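Long-range contacts in acetyltransferase, GNAT family (Colwellia psychrerythraea, PDB 3IWG), which probably transfers acyl groups, most likely acetyl from acetyl-coenzyme A as in other GNAT-family enzymes, to an acceptor that is not established: residues A[5-16]-A[45-55]; A[58-67]-A[94-102]. All blocks are in the same frame, centred on the assembly; numbering follows the deposited sequence.

Contact 1 of 2, residues A[5-16]-A[45-55]; sequences FKIKTIESLSDL and HFGFYVNKNLV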
loop_
_atom_site.group_PDB
_atom_site.type_symbol
_atom_site.label_atom_id
_atom_site.label_comp_id
_atom_site.label_asym_id
_atom_site.label_seq_id
_atom_site.Cartn_x
_atom_site.Cartn_y
_atom_site.Cartn_z
ATOM N N PHE A 5 30.959 20.181 14.255
ATOM C CA PHE A 5 29.781 19.362 13.846
ATOM C C PHE A 5 28.822 19.107 14.995
ATOM O O PHE A 5 29.203 18.491 15.995
ATOM C CB PHE A 5 30.208 17.994 13.298
ATOM C CG PHE A 5 30.525 17.998 11.828
ATOM C CD1 PHE A 5 29.664 18.614 10.920
ATOM C CD2 PHE A 5 31.691 17.383 11.349
ATOM C CE1 PHE A 5 29.943 18.640 9.561
ATOM C CE2 PHE A 5 31.982 17.391 9.975
ATOM C CZ PHE A 5 31.100 18.029 9.079
ATOM N N LYS A 6 27.589 19.581 14.848
ATOM C CA LYS A 6 26.495 19.179 15.722
ATOM C C LYS A 6 25.640 18.137 14.943
ATOM O O LYS A 6 25.276 18.369 13.784
ATOM C CB LYS A 6 25.634 20.400 16.134
ATOM C CG LYS A 6 25.905 20.998 17.549
ATOM C CD LYS A 6 27.029 22.066 17.611
ATOM C CE LYS A 6 27.328 22.567 19.071
ATOM N NZ LYS A 6 26.289 23.502 19.684
ATOM N N ILE A 7 25.344 16.991 15.560
ATOM C CA ILE A 7 24.353 16.077 14.998
ATOM C C ILE A 7 23.007 16.383 15.651
ATOM O O ILE A 7 22.928 16.557 16.874
ATOM C CB ILE A 7 24.741 14.601 15.207
ATOM C CG1 ILE A 7 26.120 14.335 14.583
ATOM C CG2 ILE A 7 23.658 13.676 14.632
ATOM C CD1 ILE A 7 27.027 13.402 15.398
ATOM N N LYS A 8 21.963 16.471 14.823
ATOM C CA LYS A 8 20.597 16.741 15.289
ATOM C C LYS A 8 19.673 15.766 14.590
ATOM O O LYS A 8 19.883 15.397 13.450
ATOM C CB LYS A 8 20.125 18.176 14.960
ATOM C CG LYS A 8 20.589 19.304 15.876
ATOM C CD LYS A 8 19.834 20.669 15.565
ATOM C CE LYS A 8 20.760 21.930 15.794
ATOM N NZ LYS A 8 20.085 23.272 16.069
ATOM N N THR A 9 18.636 15.365 15.290
ATOM C CA THR A 9 17.636 14.479 14.750
ATOM C C THR A 9 16.858 15.345 13.718
ATOM O O THR A 9 16.801 16.568 13.848
ATOM C CB THR A 9 16.776 13.929 15.930
ATOM O OG1 THR A 9 16.568 12.523 15.781
ATOM C CG2 THR A 9 15.466 14.670 16.045
ATOM N N ILE A 10 16.324 14.737 12.665
ATOM C CA ILE A 10 15.574 15.496 11.657
ATOM C C ILE A 10 14.149 14.936 11.512
ATOM O O ILE A 10 13.992 13.763 11.186
ATOM C CB ILE A 10 16.290 15.421 10.315
ATOM C CG1 ILE A 10 17.594 16.225 10.405
ATOM C CG2 ILE A 10 15.378 15.857 9.158
ATOM C CD1 ILE A 10 17.793 17.243 9.308
ATOM N N GLU A 11 13.114 15.745 11.730
ATOM C CA GLU A 11 11.736 15.199 11.602
ATOM C C GLU A 11 11.164 15.313 10.180
ATOM O O GLU A 11 10.542 14.340 9.664
ATOM C CB GLU A 11 10.776 15.819 12.617
ATOM C CG GLU A 11 10.763 15.085 13.975
ATOM C CD GLU A 11 11.988 15.415 14.838
ATOM O OE1 GLU A 11 12.716 14.473 15.240
ATOM O OE2 GLU A 11 12.220 16.604 15.105
ATOM N N SER A 12 11.379 16.474 9.555
ATOM C CA SER A 12 10.771 16.738 8.260
ATOM C C SER A 12 11.812 16.510 7.194
ATOM O O SER A 12 12.796 17.245 7.094
ATOM C CB SER A 12 10.186 18.162 8.188
ATOM O OG SER A 12 9.286 18.309 7.093
ATOM N N LEU A 13 11.593 15.452 6.427
ATOM C CA LEU A 13 12.477 15.069 5.317
ATOM C C LEU A 13 12.605 16.182 4.228
ATOM O O LEU A 13 13.546 16.165 3.427
ATOM C CB LEU A 13 12.001 13.739 4.717
ATOM C CG LEU A 13 12.520 12.481 5.417
ATOM C CD1 LEU A 13 12.604 12.614 6.958
ATOM C CD2 LEU A 13 11.717 11.270 5.021
ATOM N N SER A 14 11.675 17.139 4.270
ATOM C CA SER A 14 11.700 18.389 3.483
ATOM C C SER A 14 12.981 19.168 3.688
ATOM O O SER A 14 13.482 19.739 2.763
ATOM C CB SER A 14 10.479 19.308 3.804
ATOM O OG SER A 14 10.750 20.268 4.858
ATOM N N ASP A 15 13.490 19.195 4.906
ATOM C CA ASP A 15 14.781 19.804 5.208
ATOM C C ASP A 15 15.988 19.234 4.427
ATOM O O ASP A 15 17.052 19.829 4.400
ATOM C CB ASP A 15 15.069 19.613 6.695
ATOM C CG ASP A 15 15.712 20.808 7.309
ATOM O OD1 ASP A 15 16.092 21.721 6.535
ATOM O OD2 ASP A 15 15.837 20.850 8.562
ATOM N N LEU A 16 15.827 18.043 3.848
ATOM C CA LEU A 16 16.923 17.317 3.201
ATOM C C LEU A 16 16.804 17.227 1.679
ATOM O O LEU A 16 17.638 16.590 1.035
ATOM C CB LEU A 16 17.001 15.899 3.794
ATOM C CG LEU A 16 17.383 15.838 5.263
ATOM C CD1 LEU A 16 17.665 14.443 5.648
ATOM C CD2 LEU A 16 18.595 16.723 5.565
ATOM N N HIS A 45 16.528 9.866 10.577
ATOM C CA HIS A 45 17.440 10.749 9.879
ATOM C C HIS A 45 18.117 11.687 10.798
ATOM O O HIS A 45 17.526 12.147 11.736
ATOM C CB HIS A 45 16.725 11.524 8.804
ATOM C CG HIS A 45 16.371 10.687 7.623
ATOM N ND1 HIS A 45 16.990 10.820 6.395
ATOM C CD2 HIS A 45 15.449 9.709 7.477
ATOM C CE1 HIS A 45 16.458 9.962 5.540
ATOM N NE2 HIS A 45 15.522 9.272 6.169
ATOM N N PHE A 46 19.387 11.948 10.544
ATOM C CA PHE A 46 20.121 12.939 11.302
ATOM C C PHE A 46 20.786 13.874 10.334
ATOM O O PHE A 46 21.133 13.513 9.220
ATOM C CB PHE A 46 21.159 12.310 12.240
ATOM C CG PHE A 46 20.587 11.279 13.142
ATOM C CD1 PHE A 46 20.164 11.601 14.408
ATOM C CD2 PHE A 46 20.447 9.978 12.706
ATOM C CE1 PHE A 46 19.602 10.634 15.227
ATOM C CE2 PHE A 46 19.901 9.007 13.517
ATOM C CZ PHE A 46 19.480 9.325 14.776
ATOM N N GLY A 47 20.928 15.095 10.795
ATOM C CA GLY A 47 21.585 16.147 10.065
ATOM C C GLY A 47 22.860 16.543 10.770
ATOM O O GLY A 47 23.019 16.380 11.999
ATOM N N PHE A 48 23.766 17.037 9.937
ATOM C CA PHE A 48 25.076 17.431 10.332
ATOM C C PHE A 48 25.125 18.945 10.119
ATOM O O PHE A 48 24.869 19.472 9.022
ATOM C CB PHE A 48 26.126 16.728 9.470
ATOM C CG PHE A 48 26.037 15.211 9.473
ATOM C CD1 PHE A 48 25.844 14.501 10.657
ATOM C CD2 PHE A 48 26.207 14.488 8.296
ATOM C CE1 PHE A 48 25.783 13.097 10.664
ATOM C CE2 PHE A 48 26.162 13.091 8.304
ATOM C CZ PHE A 48 25.954 12.404 9.493
ATOM N N TYR A 49 25.447 19.638 11.197
ATOM C CA TYR A 49 25.300 21.072 11.269
ATOM C C TYR A 49 26.646 21.666 11.588
ATOM O O TYR A 49 27.264 21.360 12.617
ATOM C CB TYR A 49 24.293 21.451 12.339
ATOM C CG TYR A 49 22.869 21.137 11.977
ATOM C CD1 TYR A 49 22.354 19.855 12.140
ATOM C CD2 TYR A 49 22.031 22.117 11.466
ATOM C CE1 TYR A 49 21.025 19.564 11.809
ATOM C CE2 TYR A 49 20.706 21.842 11.141
ATOM C CZ TYR A 49 20.214 20.567 11.320
ATOM O OH TYR A 49 18.905 20.301 11.025
ATOM N N VAL A 50 27.114 22.457 10.635
ATOM C CA VAL A 50 28.213 23.360 10.838
ATOM C C VAL A 50 27.558 24.733 11.064
ATOM O O VAL A 50 26.834 25.296 10.195
ATOM C CB VAL A 50 29.204 23.336 9.650
ATOM C CG1 VAL A 50 29.626 24.746 9.255
ATOM C CG2 VAL A 50 30.421 22.452 9.994
ATOM N N ASN A 51 27.748 25.207 12.296
ATOM C CA ASN A 51 27.443 26.572 12.667
ATOM C C ASN A 51 25.989 26.915 12.408
ATOM O O ASN A 51 25.658 28.052 12.118
ATOM C CB ASN A 51 28.388 27.510 11.905
ATOM C CG ASN A 51 28.649 28.808 12.654
ATOM O OD1 ASN A 51 29.799 29.237 12.799
ATOM N ND2 ASN A 51 27.580 29.436 13.145
ATOM N N LYS A 52 25.129 25.907 12.525
ATOM C CA LYS A 52 23.683 26.039 12.320
ATOM C C LYS A 52 23.268 26.138 10.842
ATOM O O LYS A 52 22.121 26.518 10.530
ATOM C CB LYS A 52 23.104 27.193 13.159
ATOM C CG LYS A 52 21.819 26.811 13.929
ATOM C CD LYS A 52 21.556 27.744 15.138
ATOM C CE LYS A 52 20.819 27.006 16.267
ATOM N NZ LYS A 52 19.742 27.828 16.902
ATOM N N ASN A 53 24.182 25.764 9.941
ATOM C CA ASN A 53 23.778 25.394 8.577
ATOM C C ASN A 53 23.848 23.873 8.336
ATOM O O ASN A 53 24.863 23.218 8.607
ATOM C CB ASN A 53 24.584 26.152 7.494
ATOM C CG ASN A 53 24.018 25.915 6.064
ATOM O OD1 ASN A 53 24.775 25.841 5.090
ATOM N ND2 ASN A 53 22.680 25.754 5.956
ATOM N N LEU A 54 22.765 23.337 7.799
ATOM C CA LEU A 54 22.658 21.921 7.477
ATOM C C LEU A 54 23.508 21.513 6.259
ATOM O O LEU A 54 23.085 21.703 5.128
ATOM C CB LEU A 54 21.195 21.616 7.194
ATOM C CG LEU A 54 20.791 20.176 6.911
ATOM C CD1 LEU A 54 21.264 19.286 8.063
ATOM C CD2 LEU A 54 19.250 20.156 6.707
ATOM N N VAL A 55 24.678 20.920 6.492
ATOM C CA VAL A 55 25.637 20.602 5.406
ATOM C C VAL A 55 25.833 19.100 5.095
ATOM O O VAL A 55 26.677 18.720 4.249
ATOM C CB VAL A 55 26.992 21.236 5.726
ATOM C CG1 VAL A 55 26.792 22.732 6.016
ATOM C CG2 VAL A 55 27.656 20.534 6.907
#
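Tyr49 and Lys8 meet on one face of an antiparallel pair, strand 6-9 against strand 45-50, whose axes approach to 4.6 Å. Four backbone bonds set the register: Lys6 and Tyr49 exchange two, with Lys6 N to Tyr49 O nearly straight at 172°, and Lys8 and Gly47 exchange two more. Beyond them Ile10 N reaches His45 O at 3.0 Å from above the carbonyl plane, off its lone pairs.

Tyr49 CB lies 3.5 Å from Lys6 O. CG stands beside the backbone N, anti to the carbonyl carbon (chi1 -72°), which brings the ring against the Lys8 side chain, the two crossing at about a right angle. CD1 meets Lys6 O, which lies at the ring edge, and also comes near Lys8 CB; CE1 then comes 3.6 Å from Lys8 CB. Lys8 CD lies over one face, 4.3 Å from the ring centroid, and Leu54 CD1 over the opposite one. The OH ends 3.7 Å from Ile10 CD1. With the ring cut back to an alanine, the Lys8 methylenes and Ile10 CD1 would probably lose the surface they share, and a gap would open beside Leu54.

On the other face Ile7 CG2 packs 3.7 Å from Phe46 CB, and helix 76-87 covers Ile7 and Phe48 through Leu82. Strand 6-9, outermost in this chain, is thus held in register by main-chain hydrogen bonds, while its side chains add mainly apolar contact.

Contact 2 of 2, residues A[58-67]-A[94-102]; sequences CCVNDDGYLL and IGEVKGAFV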
loop_
_atom_site.group_PDB
_atom_site.type_symbol
_atom_site.label_atom_id
_atom_site.label_comp_id
_atom_site.label_asym_id
_atom_site.label_seq_id
_atom_site.Cartn_x
_atom_site.Cartn_y
_atom_site.Cartn_z
ATOM N N CYS A 58 22.589 11.647 7.578
ATOM C CA CYS A 58 22.603 10.206 7.435
ATOM C C CYS A 58 21.272 9.646 7.890
ATOM O O CYS A 58 20.477 10.363 8.484
ATOM C CB CYS A 58 23.760 9.586 8.230
ATOM S SG CYS A 58 23.546 9.548 9.969
ATOM N N CYS A 59 21.030 8.369 7.593
ATOM C CA CYS A 59 19.866 7.661 8.158
ATOM C C CYS A 59 20.168 6.256 8.624
ATOM O O CYS A 59 20.993 5.519 8.030
ATOM C CB CYS A 59 18.659 7.708 7.207
ATOM S SG CYS A 59 18.848 6.808 5.734
ATOM N N VAL A 60 19.568 5.910 9.753
ATOM C CA VAL A 60 19.845 4.635 10.412
ATOM C C VAL A 60 18.524 3.900 10.514
ATOM O O VAL A 60 17.550 4.430 11.033
ATOM C CB VAL A 60 20.409 4.841 11.816
ATOM C CG1 VAL A 60 20.695 3.486 12.531
ATOM C CG2 VAL A 60 21.637 5.757 11.774
ATOM N N ASN A 61 18.485 2.674 10.015
ATOM C CA ASN A 61 17.297 1.878 10.123
ATOM C C ASN A 61 17.099 1.353 11.542
ATOM O O ASN A 61 17.896 1.612 12.450
ATOM C CB ASN A 61 17.266 0.760 9.032
ATOM C CG ASN A 61 18.126 -0.462 9.352
ATOM O OD1 ASN A 61 18.755 -0.586 10.405
ATOM N ND2 ASN A 61 18.161 -1.366 8.406
ATOM N N ASP A 62 16.025 0.606 11.692
ATOM C CA ASP A 62 15.632 0.027 12.971
ATOM C C ASP A 62 16.572 -0.973 13.582
ATOM O O ASP A 62 16.600 -1.141 14.790
ATOM C CB ASP A 62 14.260 -0.647 12.806
ATOM C CG ASP A 62 13.146 0.277 13.140
ATOM O OD1 ASP A 62 13.468 1.452 13.511
ATOM O OD2 ASP A 62 11.959 -0.174 13.074
ATOM N N ASP A 63 17.322 -1.665 12.752
ATOM C CA ASP A 63 18.288 -2.620 13.255
ATOM C C ASP A 63 19.571 -1.974 13.661
ATOM O O ASP A 63 20.405 -2.649 14.237
ATOM C CB ASP A 63 18.511 -3.705 12.226
ATOM C CG ASP A 63 17.247 -4.497 11.988
ATOM O OD1 ASP A 63 16.746 -5.048 12.991
ATOM O OD2 ASP A 63 16.706 -4.515 10.849
ATOM N N GLY A 64 19.727 -0.670 13.424
ATOM C CA GLY A 64 20.979 0.022 13.760
ATOM C C GLY A 64 21.975 0.124 12.609
ATOM O O GLY A 64 23.162 0.335 12.821
ATOM N N TYR A 65 21.480 0.029 11.386
ATOM C CA TYR A 65 22.337 0.055 10.241
ATOM C C TYR A 65 22.093 1.281 9.421
ATOM O O TYR A 65 20.953 1.574 9.032
ATOM C CB TYR A 65 22.120 -1.180 9.369
ATOM C CG TYR A 65 22.707 -2.423 9.989
ATOM C CD1 TYR A 65 21.979 -3.190 10.879
ATOM C CD2 TYR A 65 24.016 -2.798 9.711
ATOM C CE1 TYR A 65 22.536 -4.321 11.485
ATOM C CE2 TYR A 65 24.574 -3.915 10.289
ATOM C CZ TYR A 65 23.837 -4.682 11.169
ATOM O OH TYR A 65 24.403 -5.799 11.720
ATOM N N LEU A 66 23.193 1.971 9.144
ATOM C CA LEU A 66 23.183 3.078 8.228
ATOM C C LEU A 66 22.702 2.629 6.876
ATOM O O LEU A 66 22.967 1.522 6.427
ATOM C CB LEU A 66 24.577 3.714 8.095
ATOM C CG LEU A 66 24.983 4.832 9.065
ATOM C CD1 LEU A 66 24.716 4.440 10.493
ATOM C CD2 LEU A 66 26.505 5.229 8.910
ATOM N N LEU A 67 21.985 3.508 6.229
ATOM C CA LEU A 67 21.492 3.275 4.902
ATOM C C LEU A 67 22.023 4.346 3.967
ATOM O O LEU A 67 22.193 4.084 2.795
ATOM C CB LEU A 67 19.924 3.269 4.889
ATOM C CG LEU A 67 19.159 2.096 5.584
ATOM C CD1 LEU A 67 17.616 2.048 5.225
ATOM C CD2 LEU A 67 19.746 0.694 5.306
ATOM N N ILE A 94 22.841 10.063 17.761
ATOM C CA ILE A 94 22.592 8.942 16.846
ATOM C C ILE A 94 22.591 7.611 17.582
ATOM O O ILE A 94 21.829 6.709 17.238
ATOM C CB ILE A 94 23.645 8.845 15.729
ATOM C CG1 ILE A 94 23.587 10.080 14.817
ATOM C CG2 ILE A 94 23.446 7.562 14.938
ATOM C CD1 ILE A 94 24.766 10.188 13.821
ATOM N N GLY A 95 23.465 7.496 18.580
ATOM C CA GLY A 95 23.506 6.317 19.430
ATOM C C GLY A 95 24.285 5.168 18.825
ATOM O O GLY A 95 25.116 5.352 17.945
ATOM N N GLU A 96 24.008 3.970 19.311
ATOM C CA GLU A 96 24.773 2.792 18.921
ATOM C C GLU A 96 24.387 2.342 17.515
ATOM O O GLU A 96 23.275 1.914 17.285
ATOM C CB GLU A 96 24.598 1.659 19.961
ATOM C CG GLU A 96 24.603 0.234 19.386
ATOM C CD GLU A 96 25.333 -0.785 20.269
ATOM O OE1 GLU A 96 25.129 -0.766 21.513
ATOM O OE2 GLU A 96 26.106 -1.609 19.713
ATOM N N VAL A 97 25.317 2.455 16.576
ATOM C CA VAL A 97 25.118 1.990 15.218
ATOM C C VAL A 97 25.955 0.733 15.007
ATOM O O VAL A 97 27.133 0.702 15.356
ATOM C CB VAL A 97 25.559 3.041 14.238
ATOM C CG1 VAL A 97 25.454 2.500 12.832
ATOM C CG2 VAL A 97 24.712 4.295 14.404
ATOM N N LYS A 98 25.342 -0.311 14.466
ATOM C CA LYS A 98 25.999 -1.608 14.324
ATOM C C LYS A 98 26.761 -1.769 13.030
ATOM O O LYS A 98 27.671 -2.603 12.956
ATOM C CB LYS A 98 24.968 -2.724 14.353
ATOM C CG LYS A 98 24.381 -3.016 15.705
ATOM C CD LYS A 98 23.235 -4.004 15.522
ATOM C CE LYS A 98 22.638 -4.453 16.826
ATOM N NZ LYS A 98 21.250 -4.940 16.585
ATOM N N GLY A 99 26.361 -1.015 12.001
ATOM C CA GLY A 99 26.884 -1.253 10.680
ATOM C C GLY A 99 26.302 -0.389 9.602
ATOM O O GLY A 99 25.648 0.625 9.851
ATOM N N ALA A 100 26.553 -0.772 8.373
ATOM C CA ALA A 100 26.021 0.008 7.267
ATOM C C ALA A 100 25.705 -0.875 6.102
ATOM O O ALA A 100 26.318 -1.945 5.939
ATOM C CB ALA A 100 26.999 1.070 6.855
ATOM N N PHE A 101 24.717 -0.439 5.334
ATOM C CA PHE A 101 24.487 -0.943 3.999
ATOM C C PHE A 101 24.846 0.188 3.046
ATOM O O PHE A 101 24.447 1.363 3.240
ATOM C CB PHE A 101 23.020 -1.345 3.752
ATOM C CG PHE A 101 22.517 -2.525 4.613
ATOM C CD1 PHE A 101 22.590 -3.832 4.133
ATOM C CD2 PHE A 101 21.964 -2.305 5.863
ATOM C CE1 PHE A 101 22.119 -4.936 4.892
ATOM C CE2 PHE A 101 21.483 -3.372 6.639
ATOM C CZ PHE A 101 21.551 -4.700 6.156
ATOM N N VAL A 102 25.554 -0.193 1.992
ATOM C CA VAL A 102 26.128 0.715 1.060
ATOM C C VAL A 102 26.446 -0.046 -0.206
ATOM O O VAL A 102 26.786 -1.218 -0.146
ATOM C CB VAL A 102 27.417 1.331 1.643
ATOM C CG1 VAL A 102 28.473 0.284 1.739
ATOM C CG2 VAL A 102 27.863 2.536 0.847
#
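Tyr65 packs against Lys98, Gly99 and Phe101 where two parallel strands of a beta-alpha-beta unit come together, strand 65-71 and strand 99-103 being connected through helix 76-87. Their short segments run 26° from parallel, with axes 4.2 Å apart at closest, and Tyr65 pairs with Gly99 as Leu66 does with Ala100.

Three main-chain hydrogen bonds give the evidence for the register. Lys98 N donates to Gly64 O, Leu66 N to Gly99 O, and Phe101 N to Leu66 O at 2.8 Å; the last is almost straight, at 177°. Each donor is tilted moderately from its carbonyl plane. The approach to the strand is a type I turn from Asn61 to Gly64, across which Asn61 OD1 accepts Tyr65 N at 3.0 Å, tying the turn to the first residue of the strand.

Aromatic contacts occupy one face. The Tyr65 ring passes beside Gly99, its CD2 3.4 Å from Gly99 CA, in space that a CB on Gly99 would invade. Lys98 CB lies over a face of the same ring, 4.2 Å from its centroid, and the phenol OH is hydrogen-bonded to Glu272 of strand 262-273. The Phe101 ring is inclined at 56° to that of Tyr65, and its CE2 touches Tyr65 CB at 3.6 Å; Trp35 also meets Phe101.

Aliphatic packing holds the other face and the loop before the strand. Leu66 CB sits 3.8 Å from Ala100 CB, with Tyr109 of helix 107-116 against both residues. Val60 and Ile94 cross obliquely through their CG2 methyls, while Ile94 CG1, beside its backbone N and anti to the carbonyl carbon, carries CD1 to 4.1 Å from Cys58 SG.

In the fold
Contact 1 and contact 2 follow one another along the chain and have centres about 16 Å apart, on the same side of the chain's centre. Strand 53-60 takes part in both: it enters contact 1 after the turn and supplies Cys58 to Val60 to contact 2. The adjoining strand 44-50 fastens them, with Phe46 N 2.8 Å from Cys58 O, a probable hydrogen bond. Side chains join them as well: Ile94 CG1 lies 3.6 Å from Ile7 CG2 and equally near Phe46 CG, and His45 CE1 packs on Cys59 CB. In strand order the two contacts span 6-9, 44-50, 53-60, 65-71 and 99-103, the last lying next to 262-273.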